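Local coordinates for protein adenylyltransferase and sulfurtransferase uba4 (Chaetomium thermophilum, PDB 6YUB) that probably adenylates the C-terminal glycine of a ubiquitin-like sulfur carrier with ATP, through its E1-like ThiF domain, for tRNA thiolation and molybdenum cofactor synthesis, at residues 42-47 against 76-80; 50-55 against 96-101. All blocks are in the same frame, centred on the assembly; numbering follows the deposited sequence.

Contact 1: residues 42-47 against 76-80; sequences AGGLGC and RQVAH
The carbonyl oxygen of Ala42 accepts a hydrogen bond from the imidazole of His80, NE2 to O 3.1 Å, and this bond ties the glycine-rich turn after strand 36-40 to the loop that follows strand 60-64. Residues 42-47 hold most of what looks like the GxGxxG turn of the Rossmann-like ThiF fold, including Gly43 and Gly46, where the chain passes from the first strand into helix 46-56. The NE2 donor lies nearly in line with the C=O of Ala42, although the hydrogen bond is bent, with an N-H...O angle of 146°. On its other nitrogen, ND1, the ring of His80 is bonded to Ser92 of helix 89-100, so both ring nitrogens are occupied and the rotation of the ring is fixed. Cys47 sits over one face of the same ring, its SG 4.1 Å from the centroid. With SG anti to the carbonyl carbon (chi1 -74°), the sulfur also meets the methyl of Ala79, 3.5 Å from SG to CB. The type I turn from Gln77 to His80 brings Ala79 and the imidazole to this one sulfur.

Earlier in the loop, the extended side chain of Gln77 lies alongside the glycines: its NE2 approaches Gly43 CA to 3.4 Å and its CG packs near Gly44 N. Gly44 and Arg76 are both predicted to bind ATP. In the conformer described here, one of two modelled, the guanidinium of Arg76 places one face over Gly44, which has no side chain, with NH1 3.2 Å from Gly44 CA. The carbonyls of these two residues are joined through a water bridge, one water donating to Gly44 O at 2.8 Å and to Arg76 O at 2.6 Å.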
ATOM      1  N   ALA B  42     -17.414   5.249  -8.714  1.00 37.56           N
ATOM      2  CA  ALA B  42     -16.476   5.457  -9.809  1.00 41.48           C
ATOM      3  C   ALA B  42     -15.456   6.544  -9.483  1.00 40.12           C
ATOM      4  O   ALA B  42     -15.093   7.353 -10.340  1.00 37.53           O
ATOM      5  CB  ALA B  42     -17.221   5.809 -11.097  1.00 38.66           C
ATOM      6  N   GLY B  43     -14.974   6.566  -8.240  1.00 29.40           N
ATOM      7  CA  GLY B  43     -14.028   7.576  -7.808  1.00 31.73           C
ATOM      8  C   GLY B  43     -12.657   7.032  -7.453  1.00 32.25           C
ATOM      9  O   GLY B  43     -12.096   6.212  -8.188  1.00 30.07           O
ATOM     10  N   GLY B  44     -12.115   7.467  -6.311  1.00 37.40           N
ATOM     11  CA  GLY B  44     -10.748   7.115  -5.962  1.00 35.04           C
ATOM     12  C   GLY B  44     -10.552   5.624  -5.766  1.00 34.81           C
ATOM     13  O   GLY B  44      -9.506   5.070  -6.120  1.00 32.74           O
ATOM     14  N   LEU B  45     -11.540   4.959  -5.174  1.00 34.35           N
ATOM     15  CA  LEU B  45     -11.475   3.512  -5.029  1.00 37.97           C
ATOM     16  C   LEU B  45     -11.888   2.809  -6.319  1.00 34.31           C
ATOM     17  O   LEU B  45     -11.259   1.824  -6.722  1.00 33.58           O
ATOM     18  CB  LEU B  45     -12.364   3.062  -3.870  1.00 35.29           C
ATOM     19  CG  LEU B  45     -11.897   3.430  -2.461  1.00 38.30           C
ATOM     20  CD1 LEU B  45     -13.021   3.256  -1.452  1.00 33.57           C
ATOM     21  CD2 LEU B  45     -10.682   2.589  -2.063  1.00 38.58           C
ATOM     22  N   GLY B  46     -12.916   3.323  -6.993  1.00 33.36           N
ATOM     23  CA  GLY B  46     -13.468   2.628  -8.140  1.00 32.31           C
ATOM     24  C   GLY B  46     -12.590   2.673  -9.379  1.00 29.58           C
ATOM     25  O   GLY B  46     -12.584   1.723 -10.167  1.00 29.17           O
ATOM     26  N   CYS B  47     -11.861   3.769  -9.580  1.00 31.02           N
ATOM     27  CA  CYS B  47     -11.056   3.891 -10.799  1.00 36.30           C
ATOM     28  C   CYS B  47      -9.948   2.849 -10.863  1.00 33.71           C
ATOM     29  O   CYS B  47      -9.875   2.127 -11.878  1.00 28.97           O
ATOM     30  CB  CYS B  47     -10.473   5.309 -10.897  1.00 34.57           C
ATOM     31  SG  CYS B  47     -11.682   6.576 -11.354  1.00 43.82           S
ATOM     32  N   ARG B  76      -6.726  11.985  -7.374  0.52 46.78           N
ATOM     33  CA  ARG B  76      -6.985  10.646  -6.868  0.52 47.16           C
ATOM     34  C   ARG B  76      -7.817   9.785  -7.808  0.52 45.79           C
ATOM     35  O   ARG B  76      -7.741   8.555  -7.717  0.52 46.01           O
ATOM     36  CB  ARG B  76      -7.701  10.716  -5.507  0.52 46.42           C
ATOM     37  CG  ARG B  76      -9.107  11.301  -5.569  0.52 45.10           C
ATOM     38  CD  ARG B  76      -9.813  11.283  -4.206  0.52 44.17           C
ATOM     39  NE  ARG B  76     -11.261  11.139  -4.364  0.52 43.72           N
ATOM     40  CZ  ARG B  76     -11.962  10.067  -3.996  0.52 41.08           C
ATOM     41  NH1 ARG B  76     -11.367   9.033  -3.413  0.52 43.19           N
ATOM     42  NH2 ARG B  76     -13.271  10.036  -4.194  0.52 39.44           N
ATOM     43  N   GLN B  77      -8.605  10.387  -8.697  1.00 36.54           N
ATOM     44  CA  GLN B  77      -9.427   9.644  -9.653  1.00 34.23           C
ATOM     45  C   GLN B  77      -8.753   9.686 -11.025  1.00 37.13           C
ATOM     46  O   GLN B  77      -9.189  10.366 -11.955  1.00 37.61           O
ATOM     47  CB  GLN B  77     -10.839  10.221  -9.691  1.00 28.73           C
ATOM     48  CG  GLN B  77     -11.437  10.440  -8.308  1.00 36.84           C
ATOM     49  CD  GLN B  77     -12.888  10.888  -8.345  1.00 38.80           C
ATOM     50  OE1 GLN B  77     -13.432  11.210  -9.404  1.00 34.28           O
ATOM     51  NE2 GLN B  77     -13.525  10.908  -7.179  1.00 34.22           N
ATOM     52  N   VAL B  78      -7.662   8.923 -11.131  1.00 35.91           N
ATOM     53  CA  VAL B  78      -6.755   9.043 -12.270  1.00 40.91           C
ATOM     54  C   VAL B  78      -7.267   8.381 -13.538  1.00 34.08           C
ATOM     55  O   VAL B  78      -6.625   8.503 -14.587  1.00 34.77           O
ATOM     56  CB  VAL B  78      -5.375   8.459 -11.913  1.00 45.21           C
ATOM     57  CG1 VAL B  78      -4.793   9.176 -10.700  1.00 47.76           C
ATOM     58  CG2 VAL B  78      -5.470   6.960 -11.651  1.00 46.21           C
ATOM     59  N   ALA B  79      -8.403   7.688 -13.479  1.00 38.25           N
ATOM     60  CA  ALA B  79      -9.011   7.159 -14.692  1.00 38.83           C
ATOM     61  C   ALA B  79      -9.814   8.209 -15.450  1.00 38.12           C
ATOM     62  O   ALA B  79     -10.282   7.930 -16.560  1.00 35.97           O
ATOM     63  CB  ALA B  79      -9.915   5.967 -14.359  1.00 41.38           C
ATOM     64  N   HIS B  80      -9.976   9.401 -14.887  1.00 40.60           N
ATOM     65  CA  HIS B  80     -10.717  10.481 -15.519  1.00 41.28           C
ATOM     66  C   HIS B  80      -9.757  11.425 -16.238  1.00 41.70           C
ATOM     67  O   HIS B  80      -8.534  11.370 -16.065  1.00 36.57           O
ATOM     68  CB  HIS B  80     -11.546  11.240 -14.482  1.00 35.22           C
ATOM     69  CG  HIS B  80     -12.593  10.401 -13.815  1.00 39.99           C
ATOM     70  ND1 HIS B  80     -13.407   9.532 -14.513  1.00 37.05           N
ATOM     71  CD2 HIS B  80     -12.957  10.293 -12.514  1.00 36.97           C
ATOM     72  CE1 HIS B  80     -14.225   8.926 -13.670  1.00 39.29           C
ATOM     73  NE2 HIS B  80     -13.973   9.369 -12.451  1.00 38.17           N
TER
HETATM   74  O   HOH W   1      -7.004   6.227  -6.714  1.00 43.48           O

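Contact 2: residues 50-55 against 96-101; sequences AQYLAG and HLIEIN
Two neighbouring helices of the Rossmann-like core pack side by side here: helix 46-56, which follows the glycine-rich turn, and the C-terminal end of helix 89-100. Their short segments run in roughly the same direction, with axes 9.0 Å apart and crossing at -32°. The facing side of the first helix includes the small residues Ala50, Ala54 and Gly55. Leu97 fills the middle, its CD2 branch lying 3.7 Å from Ala50 CB and 3.9 Å from Ala54 CB, while CD1 also reaches the methyl of Ala50. One turn later, Ile100 spreads its two branches along the first helix. CG2 rests 3.8 Å from Gly55 CA, and CD1 meets the aliphatic part of Gln51, CG, at 3.8 Å.

Polar bonds flank this apolar strip. On one flank His96 NE2 donates to Gln51 OE1 at 2.8 Å, the oxygen lying close to the ring plane; amide and imidazole planes are turned 58° apart. CG of His96 stands anti to its backbone N (chi1 178°), which sets NE2 beside Gln51 OE1, and ND1 adds a weak bond to Glu99 OE1. The chain of another protein covers this flank: it stacks a ring on His96 and bonds to Gln51 OE1, giving that oxygen a second partner.

On the other flank, Asn101, the first residue to leave helical geometry, sends ND2 to the backbone oxygen of Ala54 at 2.9 Å. The same amide is held by Tyr15 through ND2 and by the backbone N of Leu103 through OD1, which fixes its rotation. Beneath the interface, Tyr106 of strand 105-109 touches Ala54 and Leu97, and Ile39 of strand 36-40 touches Ala50. Helices running in roughly the same direction, side by side on one face of a parallel sheet, are typical of the Rossmann-like ThiF fold.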
ATOM      1  N   ALA B  50     -11.483  -0.737 -11.247  1.00 29.59           N
ATOM      2  CA  ALA B  50     -11.996  -0.979 -12.591  1.00 33.56           C
ATOM      3  C   ALA B  50     -10.864  -1.188 -13.591  1.00 29.70           C
ATOM      4  O   ALA B  50     -10.926  -2.102 -14.422  1.00 32.08           O
ATOM      5  CB  ALA B  50     -12.888   0.185 -13.032  1.00 32.70           C
ATOM      6  N   GLN B  51      -9.814  -0.368 -13.511  1.00 27.28           N
ATOM      7  CA  GLN B  51      -8.732  -0.450 -14.489  1.00 32.73           C
ATOM      8  C   GLN B  51      -8.135  -1.851 -14.540  1.00 27.70           C
ATOM      9  O   GLN B  51      -7.904  -2.400 -15.622  1.00 24.40           O
ATOM     10  CB  GLN B  51      -7.648   0.580 -14.162  1.00 33.97           C
ATOM     11  CG  GLN B  51      -7.995   2.006 -14.577  1.00 35.87           C
ATOM     12  CD  GLN B  51      -6.888   2.992 -14.244  1.00 38.27           C
ATOM     13  OE1 GLN B  51      -6.182   3.476 -15.131  1.00 38.75           O
ATOM     14  NE2 GLN B  51      -6.727   3.289 -12.961  1.00 34.39           N
ATOM     15  N   TYR B  52      -7.878  -2.451 -13.375  1.00 32.05           N
ATOM     16  CA  TYR B  52      -7.165  -3.723 -13.341  1.00 29.91           C
ATOM     17  C   TYR B  52      -8.083  -4.912 -13.575  1.00 32.55           C
ATOM     18  O   TYR B  52      -7.623  -5.951 -14.066  1.00 30.07           O
ATOM     19  CB  TYR B  52      -6.417  -3.848 -12.013  1.00 25.23           C
ATOM     20  CG  TYR B  52      -5.192  -2.965 -11.970  1.00 26.65           C
ATOM     21  CD1 TYR B  52      -3.975  -3.408 -12.488  1.00 29.78           C
ATOM     22  CD2 TYR B  52      -5.254  -1.681 -11.452  1.00 24.08           C
ATOM     23  CE1 TYR B  52      -2.855  -2.602 -12.466  1.00 23.78           C
ATOM     24  CE2 TYR B  52      -4.140  -0.867 -11.427  1.00 25.08           C
ATOM     25  CZ  TYR B  52      -2.943  -1.331 -11.937  1.00 28.07           C
ATOM     26  OH  TYR B  52      -1.837  -0.518 -11.911  1.00 31.96           O
ATOM     27  N   LEU B  53      -9.373  -4.791 -13.250  1.00 27.99           N
ATOM     28  CA  LEU B  53     -10.328  -5.816 -13.662  1.00 28.93           C
ATOM     29  C   LEU B  53     -10.582  -5.758 -15.169  1.00 31.87           C
ATOM     30  O   LEU B  53     -10.785  -6.798 -15.810  1.00 29.32           O
ATOM     31  CB  LEU B  53     -11.638  -5.656 -12.892  1.00 35.55           C
ATOM     32  CG  LEU B  53     -11.567  -5.904 -11.381  1.00 41.01           C
ATOM     33  CD1 LEU B  53     -12.882  -5.542 -10.703  1.00 43.53           C
ATOM     34  CD2 LEU B  53     -11.206  -7.353 -11.087  1.00 38.56           C
ATOM     35  N   ALA B  54     -10.569  -4.562 -15.754  1.00 27.89           N
ATOM     36  CA  ALA B  54     -10.717  -4.448 -17.205  1.00 32.82           C
ATOM     37  C   ALA B  54      -9.526  -5.070 -17.923  1.00 29.74           C
ATOM     38  O   ALA B  54      -9.693  -5.923 -18.805  1.00 34.22           O
ATOM     39  CB  ALA B  54     -10.880  -2.980 -17.603  1.00 25.65           C
ATOM     40  N   GLY B  55      -8.310  -4.665 -17.553  1.00 27.39           N
ATOM     41  CA  GLY B  55      -7.128  -5.231 -18.183  1.00 29.22           C
ATOM     42  C   GLY B  55      -7.059  -6.741 -18.068  1.00 27.63           C
ATOM     43  O   GLY B  55      -6.626  -7.419 -19.001  1.00 23.46           O
ATOM     44  N   HIS B  96     -12.117   5.203 -20.422  1.00 38.51           N
ATOM     45  CA  HIS B  96     -10.743   4.759 -20.216  1.00 33.53           C
ATOM     46  C   HIS B  96     -10.648   3.240 -20.152  1.00 29.93           C
ATOM     47  O   HIS B  96      -9.667   2.658 -20.625  1.00 31.89           O
ATOM     48  CB  HIS B  96     -10.183   5.386 -18.938  1.00 34.36           C
ATOM     49  CG  HIS B  96      -8.787   4.955 -18.610  1.00 31.75           C
ATOM     50  ND1 HIS B  96      -7.728   5.139 -19.473  1.00 34.41           N
ATOM     51  CD2 HIS B  96      -8.277   4.354 -17.508  1.00 32.45           C
ATOM     52  CE1 HIS B  96      -6.624   4.668 -18.916  1.00 36.86           C
ATOM     53  NE2 HIS B  96      -6.931   4.192 -17.723  1.00 37.01           N
ATOM     54  N   LEU B  97     -11.648   2.578 -19.571  1.00 34.26           N
ATOM     55  CA  LEU B  97     -11.640   1.119 -19.552  1.00 35.87           C
ATOM     56  C   LEU B  97     -11.681   0.560 -20.968  1.00 27.76           C
ATOM     57  O   LEU B  97     -10.953  -0.381 -21.294  1.00 28.08           O
ATOM     58  CB  LEU B  97     -12.819   0.593 -18.732  1.00 30.38           C
ATOM     59  CG  LEU B  97     -12.880   1.035 -17.270  1.00 32.26           C
ATOM     60  CD1 LEU B  97     -14.110   0.441 -16.587  1.00 33.85           C
ATOM     61  CD2 LEU B  97     -11.620   0.657 -16.512  1.00 32.72           C
ATOM     62  N   ILE B  98     -12.534   1.127 -21.824  1.00 35.35           N
ATOM     63  CA  ILE B  98     -12.597   0.689 -23.215  1.00 29.96           C
ATOM     64  C   ILE B  98     -11.244   0.871 -23.893  1.00 34.93           C
ATOM     65  O   ILE B  98     -10.840   0.056 -24.727  1.00 32.45           O
ATOM     66  CB  ILE B  98     -13.718   1.440 -23.956  1.00 30.08           C
ATOM     67  CG1 ILE B  98     -15.082   0.922 -23.482  1.00 29.35           C
ATOM     68  CG2 ILE B  98     -13.567   1.288 -25.466  1.00 27.19           C
ATOM     69  CD1 ILE B  98     -16.247   1.782 -23.903  1.00 31.01           C
ATOM     70  N   GLU B  99     -10.519   1.935 -23.536  1.00 35.83           N
ATOM     71  CA  GLU B  99      -9.165   2.104 -24.048  1.00 38.86           C
ATOM     72  C   GLU B  99      -8.265   0.959 -23.608  1.00 38.65           C
ATOM     73  O   GLU B  99      -7.498   0.416 -24.414  1.00 34.15           O
ATOM     74  CB  GLU B  99      -8.586   3.440 -23.581  1.00 42.73           C
ATOM     75  CG  GLU B  99      -9.207   4.661 -24.244  1.00 41.86           C
ATOM     76  CD  GLU B  99      -8.534   5.954 -23.813  1.00 45.87           C
ATOM     77  OE1 GLU B  99      -8.122   6.048 -22.640  1.00 46.81           O
ATOM     78  OE2 GLU B  99      -8.407   6.872 -24.652  1.00 54.37           O
ATOM     79  N   ILE B 100      -8.347   0.577 -22.326  1.00 31.07           N
ATOM     80  CA  ILE B 100      -7.493  -0.480 -21.800  1.00 25.25           C
ATOM     81  C   ILE B 100      -7.821  -1.809 -22.468  1.00 28.15           C
ATOM     82  O   ILE B 100      -6.925  -2.571 -22.859  1.00 25.08           O
ATOM     83  CB  ILE B 100      -7.648  -0.577 -20.271  1.00 34.41           C
ATOM     84  CG1 ILE B 100      -7.123   0.693 -19.600  1.00 31.87           C
ATOM     85  CG2 ILE B 100      -6.934  -1.823 -19.738  1.00 26.89           C
ATOM     86  CD1 ILE B 100      -7.413   0.751 -18.113  1.00 30.79           C
ATOM     87  N   ASN B 101      -9.109  -2.112 -22.592  1.00 25.98           N
ATOM     88  CA  ASN B 101      -9.561  -3.410 -23.074  1.00 29.73           C
ATOM     89  C   ASN B 101     -11.000  -3.295 -23.562  1.00 33.11           C
ATOM     90  O   ASN B 101     -11.922  -3.147 -22.747  1.00 24.86           O
ATOM     91  CB  ASN B 101      -9.455  -4.453 -21.960  1.00 35.09           C
ATOM     92  CG  ASN B 101      -9.644  -5.862 -22.465  1.00 33.82           C
ATOM     93  OD1 ASN B 101     -10.005  -6.078 -23.627  1.00 31.10           O
ATOM     94  ND2 ASN B 101      -9.408  -6.838 -21.593  1.00 30.57           N
TER

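Contacts 1 and 2 lie about 12 Å apart, centre to centre, on the same side of the chain's centre, and both use helix 46-56: 42-47 in the turn leading into it and 50-55 farther along. Their partners follow in the same order, the loop segment 76-80 and then 96-101 on helix 89-100, so the segments alternate along the chain. The two contacts touch where Ala79 O packs against His96 CB, at 3.5 Å, and where Val78 and Ala79 meet the side chain of Gln51. Together they join the glycine-rich turn and the loop of the predicted ATP site to the helix pair beside the parallel strands, all within the ThiF family region.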